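Local atomic coordinates of HAD-superfamily hydrolase, subfamily IA, variant 1 (Ehrlichia chaffeensis, PDB entry 3KZX), a protein that probably hydrolyses 2-phosphoglycolate to glycolate and phosphate, as a phosphatase of the haloacid dehalogenase-like (HAD) superfamily. Residues M55-I60 / G79-E84; N91-S96 / D100-N105; L112-E117 / D220-I225. All coordinates share one frame; numbering follows the deposited sequence. Where two conformers were deposited one is given.

Contact 1 (M55-I60 / G79-E84); sequences MGYKNI and GKRWKE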
loop_
_atom_site.group_PDB
_atom_site.type_symbol
_atom_site.label_atom_id
_atom_site.label_comp_id
_atom_site.label_asym_id
_atom_site.label_seq_id
_atom_site.Cartn_x
_atom_site.Cartn_y
_atom_site.Cartn_z
ATOM N N MET A 55 12.938 -20.140 -1.057
ATOM C CA MET A 55 12.312 -20.979 -0.039
ATOM C C MET A 55 12.674 -22.452 -0.214
ATOM O O MET A 55 12.215 -23.297 0.552
ATOM C CB MET A 55 10.784 -20.793 -0.056
ATOM C CG MET A 55 10.329 -19.379 0.305
ATOM S SD MET A 55 8.540 -19.052 0.430
ATOM C CE MET A 55 8.060 -19.941 1.927
ATOM N N GLY A 56 13.482 -22.754 -1.234
ATOM C CA GLY A 56 13.998 -24.114 -1.457
ATOM C C GLY A 56 13.166 -24.939 -2.410
ATOM O O GLY A 56 13.604 -25.996 -2.830
ATOM N N TYR A 57 11.963 -24.487 -2.773
ATOM C CA TYR A 57 11.113 -25.323 -3.602
ATOM C C TYR A 57 11.756 -25.531 -4.983
ATOM O O TYR A 57 12.431 -24.654 -5.529
ATOM C CB TYR A 57 9.702 -24.756 -3.754
ATOM C CG TYR A 57 8.850 -24.758 -2.487
ATOM C CD1 TYR A 57 7.892 -25.749 -2.253
ATOM C CD2 TYR A 57 8.999 -23.765 -1.534
ATOM C CE1 TYR A 57 7.108 -25.728 -1.098
ATOM C CE2 TYR A 57 8.229 -23.736 -0.390
ATOM C CZ TYR A 57 7.290 -24.710 -0.172
ATOM O OH TYR A 57 6.541 -24.643 0.983
ATOM N N LYS A 58 11.608 -26.748 -5.483
ATOM C CA LYS A 58 11.669 -27.050 -6.904
ATOM C C LYS A 58 10.552 -28.064 -6.931
ATOM O O LYS A 58 9.983 -28.327 -5.868
ATOM C CB LYS A 58 13.016 -27.662 -7.299
ATOM N N ASN A 59 10.132 -28.587 -8.067
ATOM C CA ASN A 59 10.289 -28.030 -9.385
ATOM C C ASN A 59 8.860 -27.581 -9.671
ATOM O O ASN A 59 8.047 -28.351 -10.171
ATOM C CB ASN A 59 10.718 -29.140 -10.364
ATOM N N ILE A 60 8.533 -26.360 -9.264
ATOM C CA ILE A 60 7.152 -25.860 -9.333
ATOM C C ILE A 60 6.897 -25.258 -10.706
ATOM O O ILE A 60 7.623 -24.368 -11.136
ATOM C CB ILE A 60 6.876 -24.780 -8.247
ATOM C CG1 ILE A 60 7.283 -25.290 -6.857
ATOM C CG2 ILE A 60 5.412 -24.378 -8.246
ATOM C CD1 ILE A 60 6.653 -26.613 -6.453
ATOM N N GLY A 79 1.115 -24.018 2.354
ATOM C CA GLY A 79 0.561 -24.415 3.650
ATOM C C GLY A 79 1.021 -23.445 4.724
ATOM O O GLY A 79 0.858 -22.243 4.571
ATOM N N LYS A 80 1.612 -23.975 5.796
ATOM C CA LYS A 80 2.139 -23.159 6.906
ATOM C C LYS A 80 3.115 -22.051 6.485
ATOM O O LYS A 80 3.226 -21.036 7.174
ATOM C CB LYS A 80 2.839 -24.076 7.943
ATOM N N ARG A 81 3.844 -22.260 5.388
ATOM C CA ARG A 81 4.839 -21.305 4.892
ATOM C C ARG A 81 4.259 -20.157 4.025
ATOM O O ARG A 81 5.025 -19.412 3.400
ATOM C CB ARG A 81 5.955 -22.057 4.136
ATOM C CG ARG A 81 6.795 -22.982 5.025
ATOM C CD ARG A 81 8.021 -23.543 4.284
ATOM N NE ARG A 81 9.067 -22.534 4.165
ATOM C CZ ARG A 81 10.190 -22.668 3.459
ATOM N NH1 ARG A 81 10.436 -23.766 2.747
ATOM N NH2 ARG A 81 11.084 -21.681 3.449
ATOM N N TRP A 82 2.926 -20.017 3.985
ATOM C CA TRP A 82 2.261 -19.034 3.100
ATOM C C TRP A 82 2.584 -17.613 3.511
ATOM O O TRP A 82 3.000 -16.813 2.673
ATOM C CB TRP A 82 0.731 -19.233 3.070
ATOM C CG TRP A 82 0.006 -18.121 2.347
ATOM C CD1 TRP A 82 -0.899 -17.262 2.866
ATOM C CD2 TRP A 82 0.157 -17.766 0.976
ATOM N NE1 TRP A 82 -1.328 -16.375 1.898
ATOM C CE2 TRP A 82 -0.692 -16.668 0.728
ATOM C CE3 TRP A 82 0.946 -18.256 -0.068
ATOM C CZ2 TRP A 82 -0.783 -16.059 -0.532
ATOM C CZ3 TRP A 82 0.856 -17.646 -1.322
ATOM C CH2 TRP A 82 -0.010 -16.571 -1.539
ATOM N N LYS A 83 2.425 -17.316 4.804
ATOM C CA LYS A 83 2.754 -16.010 5.351
ATOM C C LYS A 83 4.203 -15.620 5.045
ATOM O O LYS A 83 4.445 -14.508 4.597
ATOM C CB LYS A 83 2.486 -15.942 6.852
ATOM N N GLU A 84 5.145 -16.540 5.247
ATOM C CA GLU A 84 6.547 -16.289 4.901
ATOM C C GLU A 84 6.667 -15.955 3.409
ATOM O O GLU A 84 7.350 -15.031 3.040
ATOM C CB GLU A 84 7.425 -17.503 5.258
ATOM C CG GLU A 84 8.705 -17.639 4.431
ATOM C CD GLU A 84 9.569 -18.834 4.820
ATOM O OE1 GLU A 84 9.104 -19.746 5.534
ATOM O OE2 GLU A 84 10.724 -18.885 4.369
#
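Met55 and Arg81 lie alongside each other, pointing opposite ways, and most of the contact runs along their flanks. The tight part is at the methyl end of Met55. The chain runs straight to SD and then bends (chi3 70°), which turns CE over one face of the Arg81 guanidinium. Met55 CE stands 3.6 Å from Arg81 NE and 3.4 Å from Glu84 CD. Met55 CE also comes within 3.4 Å of Arg81 O, so the methyl is held between the arginine and the glutamate. Met55 also packs on Ala85 and Leu88 of helix 82-95. The polar side is more exposed. Arg81 NH1 gives a bent hydrogen bond of 2.9 Å to Met55 O, in the carbonyl plane. On its other flank Arg81 grips Glu84 side-on. In this salt bridge Arg81 NE reaches Glu84 OE1 at 3.1 Å and Arg81 NH2 reaches Glu84 OE2 at 3.0 Å, both from above the carboxylate plane. These bonds fix the rotation of the guanidinium beneath the methyl. The Tyr57 ring makes a looser border. Its plane is 24° from that of the guanidinium, and Tyr57 OH lies 3.8 Å from Arg81 CD. Arg81 is the N-cap residue of helix 82-95, and Gly56, with positive phi, closes helix 45-54. The contact ties a Schellman C-terminus to a helix start, within the helical cap domain characteristic of HAD phosphatases of this type.

Contact 2 (N91-S96 / D100-N105); sequences NSLEKS and DNFMLN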
loop_
_atom_site.group_PDB
_atom_site.type_symbol
_atom_site.label_atom_id
_atom_site.label_comp_id
_atom_site.label_asym_id
_atom_site.label_seq_id
_atom_site.Cartn_x
_atom_site.Cartn_y
_atom_site.Cartn_z
ATOM N N ASN A 91 8.685 -8.004 -0.122
ATOM C CA ASN A 91 10.090 -7.543 -0.079
ATOM C C ASN A 91 10.696 -7.427 -1.487
ATOM O O ASN A 91 11.368 -6.443 -1.801
ATOM C CB ASN A 91 10.962 -8.452 0.786
ATOM C CG ASN A 91 10.714 -8.296 2.294
ATOM O OD1 ASN A 91 11.239 -9.086 3.084
ATOM N ND2 ASN A 91 9.918 -7.316 2.694
ATOM N N SER A 92 10.383 -8.396 -2.334
ATOM C CA SER A 92 10.936 -8.492 -3.684
ATOM C C SER A 92 10.348 -7.409 -4.588
ATOM O O SER A 92 11.071 -6.772 -5.357
ATOM C CB SER A 92 10.647 -9.886 -4.280
ATOM O OG SER A 92 10.860 -9.913 -5.683
ATOM N N LEU A 93 9.040 -7.234 -4.488
ATOM C CA LEU A 93 8.315 -6.199 -5.242
ATOM C C LEU A 93 8.816 -4.809 -4.895
ATOM O O LEU A 93 8.938 -3.972 -5.783
ATOM C CB LEU A 93 6.820 -6.254 -4.955
ATOM C CG LEU A 93 6.000 -7.473 -5.435
ATOM C CD1 LEU A 93 4.508 -7.318 -5.034
ATOM C CD2 LEU A 93 6.166 -7.682 -6.949
ATOM N N GLU A 94 9.084 -4.559 -3.615
ATOM C CA GLU A 94 9.628 -3.265 -3.191
ATOM C C GLU A 94 10.993 -2.920 -3.832
ATOM O O GLU A 94 11.280 -1.758 -4.104
ATOM C CB GLU A 94 9.776 -3.201 -1.667
ATOM C CG GLU A 94 8.428 -3.210 -0.909
ATOM C CD GLU A 94 8.617 -3.231 0.597
ATOM O OE1 GLU A 94 9.748 -3.499 1.056
ATOM O OE2 GLU A 94 7.631 -2.950 1.331
ATOM N N LYS A 95 11.828 -3.920 -4.019
ATOM C CA LYS A 95 13.151 -3.721 -4.599
ATOM C C LYS A 95 13.231 -3.874 -6.123
ATOM O O LYS A 95 14.304 -3.647 -6.708
ATOM C CB LYS A 95 14.128 -4.710 -3.963
ATOM C CG LYS A 95 14.445 -4.423 -2.511
ATOM C CD LYS A 95 15.195 -5.623 -1.923
ATOM C CE LYS A 95 15.783 -5.306 -0.551
ATOM N NZ LYS A 95 16.926 -6.244 -0.241
ATOM N N SER A 96 12.121 -4.224 -6.764
ATOM C CA SER A 96 12.143 -4.622 -8.172
ATOM C C SER A 96 12.500 -3.490 -9.117
ATOM O O SER A 96 12.128 -2.341 -8.895
ATOM C CB SER A 96 10.788 -5.187 -8.605
ATOM O OG SER A 96 10.818 -5.573 -9.973
ATOM N N ASP A 100 5.312 -3.526 -12.735
ATOM C CA ASP A 100 4.140 -4.266 -12.267
ATOM C C ASP A 100 2.979 -4.186 -13.278
ATOM O O ASP A 100 2.910 -3.271 -14.068
ATOM C CB ASP A 100 3.670 -3.675 -10.913
ATOM C CG ASP A 100 4.664 -3.917 -9.757
ATOM O OD1 ASP A 100 5.332 -4.968 -9.713
ATOM O OD2 ASP A 100 4.754 -3.057 -8.869
ATOM N N ASN A 101 2.046 -5.117 -13.209
ATOM C CA ASN A 101 0.796 -5.043 -13.979
ATOM C C ASN A 101 -0.404 -5.138 -13.032
ATOM O O ASN A 101 -1.476 -5.608 -13.429
ATOM C CB ASN A 101 0.714 -6.176 -15.028
ATOM N N PHE A 102 -0.211 -4.706 -11.783
ATOM C CA PHE A 102 -1.218 -4.906 -10.732
ATOM C C PHE A 102 -2.389 -3.979 -10.913
ATOM O O PHE A 102 -2.268 -2.854 -11.435
ATOM C CB PHE A 102 -0.643 -4.642 -9.332
ATOM C CG PHE A 102 0.433 -5.574 -8.909
ATOM C CD1 PHE A 102 0.281 -6.952 -9.032
ATOM C CD2 PHE A 102 1.584 -5.082 -8.315
ATOM C CE1 PHE A 102 1.284 -7.795 -8.620
ATOM C CE2 PHE A 102 2.589 -5.931 -7.895
ATOM C CZ PHE A 102 2.426 -7.300 -8.042
ATOM N N MET A 103 -3.521 -4.428 -10.395
ATOM C CA MET A 103 -4.708 -3.623 -10.393
ATOM C C MET A 103 -4.873 -3.032 -9.004
ATOM O O MET A 103 -4.371 -3.573 -8.041
ATOM C CB MET A 103 -5.876 -4.482 -10.804
ATOM C CG MET A 103 -5.644 -5.120 -12.172
ATOM S SD MET A 103 -5.432 -3.874 -13.471
ATOM C CE MET A 103 -3.663 -3.736 -13.678
ATOM N N LEU A 104 -5.539 -1.896 -8.935
ATOM C CA LEU A 104 -5.945 -1.315 -7.685
ATOM C C LEU A 104 -7.013 -2.176 -6.995
ATOM O O LEU A 104 -7.777 -2.918 -7.644
ATOM C CB LEU A 104 -6.500 0.094 -7.944
ATOM C CG LEU A 104 -5.558 1.204 -8.423
ATOM C CD1 LEU A 104 -6.364 2.460 -8.899
ATOM C CD2 LEU A 104 -4.614 1.613 -7.330
ATOM N N ASN A 105 -7.041 -2.120 -5.676
ATOM C CA ASN A 105 -8.097 -2.742 -4.937
ATOM C C ASN A 105 -9.418 -2.048 -5.217
ATOM O O ASN A 105 -9.455 -0.875 -5.550
ATOM C CB ASN A 105 -7.801 -2.721 -3.430
ATOM C CG ASN A 105 -7.013 -3.932 -2.996
ATOM O OD1 ASN A 105 -7.404 -5.042 -3.314
ATOM N ND2 ASN A 105 -5.910 -3.732 -2.272
#
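Asp100, whose carboxylate meets Leu93 across the contact, has its OD2 held from outside the two segments. Tyr33 OH makes a hydrogen bond to this atom, and Lys128 NZ forms a long, weak ion pair with it. The same tyrosine and lysine make weak hydrogen bonds to the backbone O of Leu93, so Tyr33 and Lys128 link to both segments, mostly through weak bonds. Between the segments themselves there is no hydrogen bond, and the contact is carried by Leu93. Its side chain leaves the backbone with CG beside N (chi1 -67°). CD1 then continues straight away from CA (chi2 180°), which carries this methyl to the ring of Phe102. Leu93 CD1 stands 3.7 Å from Phe102 CZ and equally near Phe102 CE2, at an oblique position to the ring. The second methyl does a different job. Leu93 CD2 lies at the ring edge, in its plane, 3.9 Å from Phe102 CZ. Leu93 CD2 also faces the carboxylate, with Asp100 OD1 4.0 Å away. Leu93 and Phe102 point at each other, and both are buried. Leu93 comes from the last turn or so of helix 82-95, while Phe102 precedes strand 103-104, which pairs antiparallel with strand 37-38. The contact thus lies where the chain leaves the helical cap and returns to the core, with Phe102 also resting on Ile37.

Contact 3 (L112-E117 / D220-I225); sequences LDTLKE and DIRNFI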
loop_
_atom_site.group_PDB
_atom_site.type_symbol
_atom_site.label_atom_id
_atom_site.label_comp_id
_atom_site.label_asym_id
_atom_site.label_seq_id
_atom_site.Cartn_x
_atom_site.Cartn_y
_atom_site.Cartn_z
ATOM N N LEU A 112 -9.983 8.000 -3.937
ATOM C CA LEU A 112 -9.071 9.060 -4.328
ATOM C C LEU A 112 -9.821 10.214 -4.945
ATOM O O LEU A 112 -9.562 11.390 -4.627
ATOM C CB LEU A 112 -7.986 8.539 -5.305
ATOM C CG LEU A 112 -7.080 7.396 -4.791
ATOM C CD1 LEU A 112 -6.231 6.855 -5.913
ATOM C CD2 LEU A 112 -6.172 7.842 -3.643
ATOM N N ASP A 113 -10.772 9.897 -5.823
ATOM C CA ASP A 113 -11.470 10.930 -6.544
ATOM C C ASP A 113 -12.384 11.743 -5.623
ATOM O O ASP A 113 -12.479 12.949 -5.760
ATOM C CB ASP A 113 -12.234 10.352 -7.737
ATOM C CG ASP A 113 -12.373 11.357 -8.848
ATOM O OD1 ASP A 113 -11.344 11.758 -9.458
ATOM O OD2 ASP A 113 -13.514 11.796 -9.051
ATOM N N THR A 114 -13.026 11.086 -4.674
ATOM C CA THR A 114 -13.805 11.767 -3.650
ATOM C C THR A 114 -12.929 12.717 -2.823
ATOM O O THR A 114 -13.288 13.861 -2.580
ATOM C CB THR A 114 -14.509 10.737 -2.743
ATOM O OG1 THR A 114 -15.573 10.163 -3.495
ATOM C CG2 THR A 114 -15.138 11.391 -1.541
ATOM N N LEU A 115 -11.763 12.246 -2.400
ATOM C CA LEU A 115 -10.874 13.109 -1.634
ATOM C C LEU A 115 -10.419 14.325 -2.454
ATOM O O LEU A 115 -10.419 15.456 -1.961
ATOM C CB LEU A 115 -9.685 12.313 -1.105
ATOM C CG LEU A 115 -10.058 11.247 -0.056
ATOM C CD1 LEU A 115 -8.874 10.279 0.228
ATOM C CD2 LEU A 115 -10.532 11.956 1.286
ATOM N N LYS A 116 -10.093 14.103 -3.713
ATOM C CA LYS A 116 -9.635 15.179 -4.583
ATOM C C LYS A 116 -10.747 16.195 -4.775
ATOM O O LYS A 116 -10.535 17.422 -4.685
ATOM C CB LYS A 116 -9.199 14.621 -5.945
ATOM N N GLU A 117 -11.947 15.696 -5.069
ATOM C CA GLU A 117 -13.093 16.616 -5.276
ATOM C C GLU A 117 -13.438 17.463 -4.039
ATOM O O GLU A 117 -13.975 18.558 -4.150
ATOM C CB GLU A 117 -14.323 15.826 -5.701
ATOM C CG GLU A 117 -14.192 15.227 -7.066
ATOM C CD GLU A 117 -15.503 15.174 -7.728
ATOM O OE1 GLU A 117 -15.847 16.175 -8.387
ATOM O OE2 GLU A 117 -16.204 14.163 -7.510
ATOM N N ASP A 220 -16.211 1.378 2.335
ATOM C CA ASP A 220 -16.520 1.726 3.714
ATOM C C ASP A 220 -15.678 2.899 4.209
ATOM O O ASP A 220 -16.199 3.764 4.917
ATOM C CB ASP A 220 -16.355 0.519 4.656
ATOM C CG ASP A 220 -17.372 -0.608 4.364
ATOM O OD1 ASP A 220 -18.491 -0.330 3.884
ATOM O OD2 ASP A 220 -17.064 -1.776 4.638
ATOM N N ILE A 221 -14.417 2.970 3.773
ATOM C CA ILE A 221 -13.561 4.081 4.175
ATOM C C ILE A 221 -14.075 5.362 3.543
ATOM O O ILE A 221 -14.157 6.397 4.213
ATOM C CB ILE A 221 -12.110 3.880 3.776
ATOM C CG1 ILE A 221 -11.499 2.709 4.569
ATOM C CG2 ILE A 221 -11.308 5.201 3.957
ATOM C CD1 ILE A 221 -10.080 2.261 4.099
ATOM N N ARG A 222 -14.459 5.293 2.259
ATOM C CA ARG A 222 -15.022 6.458 1.570
ATOM C C ARG A 222 -16.306 6.951 2.267
ATOM O O ARG A 222 -16.469 8.151 2.482
ATOM C CB ARG A 222 -15.283 6.164 0.108
ATOM C CG ARG A 222 -15.762 7.393 -0.695
ATOM C CD ARG A 222 -16.128 6.958 -2.094
ATOM N NE ARG A 222 -16.898 7.948 -2.842
ATOM C CZ ARG A 222 -18.215 8.133 -2.748
ATOM N NH1 ARG A 222 -18.971 7.399 -1.933
ATOM N NH2 ARG A 222 -18.786 9.068 -3.480
ATOM N N ASN A 223 -17.219 6.041 2.578
ATOM C CA ASN A 223 -18.424 6.417 3.331
ATOM C C ASN A 223 -18.103 7.094 4.668
ATOM O O ASN A 223 -18.730 8.105 5.018
ATOM C CB ASN A 223 -19.350 5.224 3.544
ATOM C CG ASN A 223 -20.026 4.781 2.267
ATOM O OD1 ASN A 223 -20.384 3.599 2.100
ATOM N ND2 ASN A 223 -20.189 5.707 1.352
ATOM N N PHE A 224 -17.129 6.555 5.387
ATOM C CA PHE A 224 -16.701 7.099 6.668
ATOM C C PHE A 224 -16.160 8.511 6.517
ATOM O O PHE A 224 -16.560 9.426 7.240
ATOM C CB PHE A 224 -15.643 6.186 7.265
ATOM C CG PHE A 224 -15.098 6.638 8.588
ATOM C CD1 PHE A 224 -15.886 6.598 9.725
ATOM C CD2 PHE A 224 -13.779 7.016 8.702
ATOM C CE1 PHE A 224 -15.378 6.956 10.965
ATOM C CE2 PHE A 224 -13.235 7.367 9.938
ATOM C CZ PHE A 224 -14.044 7.367 11.068
ATOM N N ILE A 225 -15.314 8.732 5.524
ATOM C CA ILE A 225 -14.741 10.067 5.340
ATOM C C ILE A 225 -15.809 11.063 4.841
ATOM O O ILE A 225 -15.883 12.213 5.312
ATOM C CB ILE A 225 -13.505 10.038 4.422
ATOM C CG1 ILE A 225 -12.392 9.225 5.109
ATOM C CG2 ILE A 225 -13.077 11.507 4.126
ATOM C CD1 ILE A 225 -11.113 9.064 4.319
HETATM O O HOH W 1 -17.751 11.914 -3.990
#
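Thr114 and Arg222 join two helices that lie side by side against the parallel sheet of the HAD core, a Rossmann-like fold. Helix 108-117 follows the chain's return from the cap. Helix 218-229 is the last helix of the chain. On the polar side, Arg222 NE donates a short hydrogen bond of 2.7 Å to Thr114 OG1. The bond is bent, 139° at the hydrogen, and the hydroxyl sits at the edge of the guanidinium, 26° out of its plane. The arginine chain reaches it by staying extended from CG to NE, with CG anti to the backbone N (chi1 -175°). Thr114 OG1 also bonds to Glu110 O, one turn earlier in its own helix, which steadies the hydroxyl. A water adds a second bridge on this side. It lies 2.8 Å from Thr114 OG1 and takes a weak hydrogen bond of 3.1 Å from Arg222 NH2. The apolar interaction lies deeper. Leu115 leaves its helix beside the contact rather than straight into it, but the end of its side chain comes closer to Ile225. Both residues are buried, and Leu115 also rests on Val28 and Phe30 of strand 27-30 and on Met122 of strand 121-126. The two side chains stand nearly perpendicular and meet through one methyl each, Leu115 CD2 and Ile225 CG2, 3.8 Å apart.

How the contacts relate
The contacts follow one another along the chain, each closing before the next opens. Contacts 1 and 2 share helix 82-95: contact 1 is at its start and contact 2 near its end, with centres 20 Å apart. Contact 2 passes on to contact 3, since strand 103-104 is followed directly by helix 108-117, and their centres are 24 Å apart. Contacts 1 and 3 lie on opposite sides of the chain's centre, about 38 Å between centres. Helix 82-95 and the segment after it connect the helical cap to the core. Contact 2 therefore lies at the cap-core junction, with contact 1 in the cap and contact 3 among the helices flanking the core sheet.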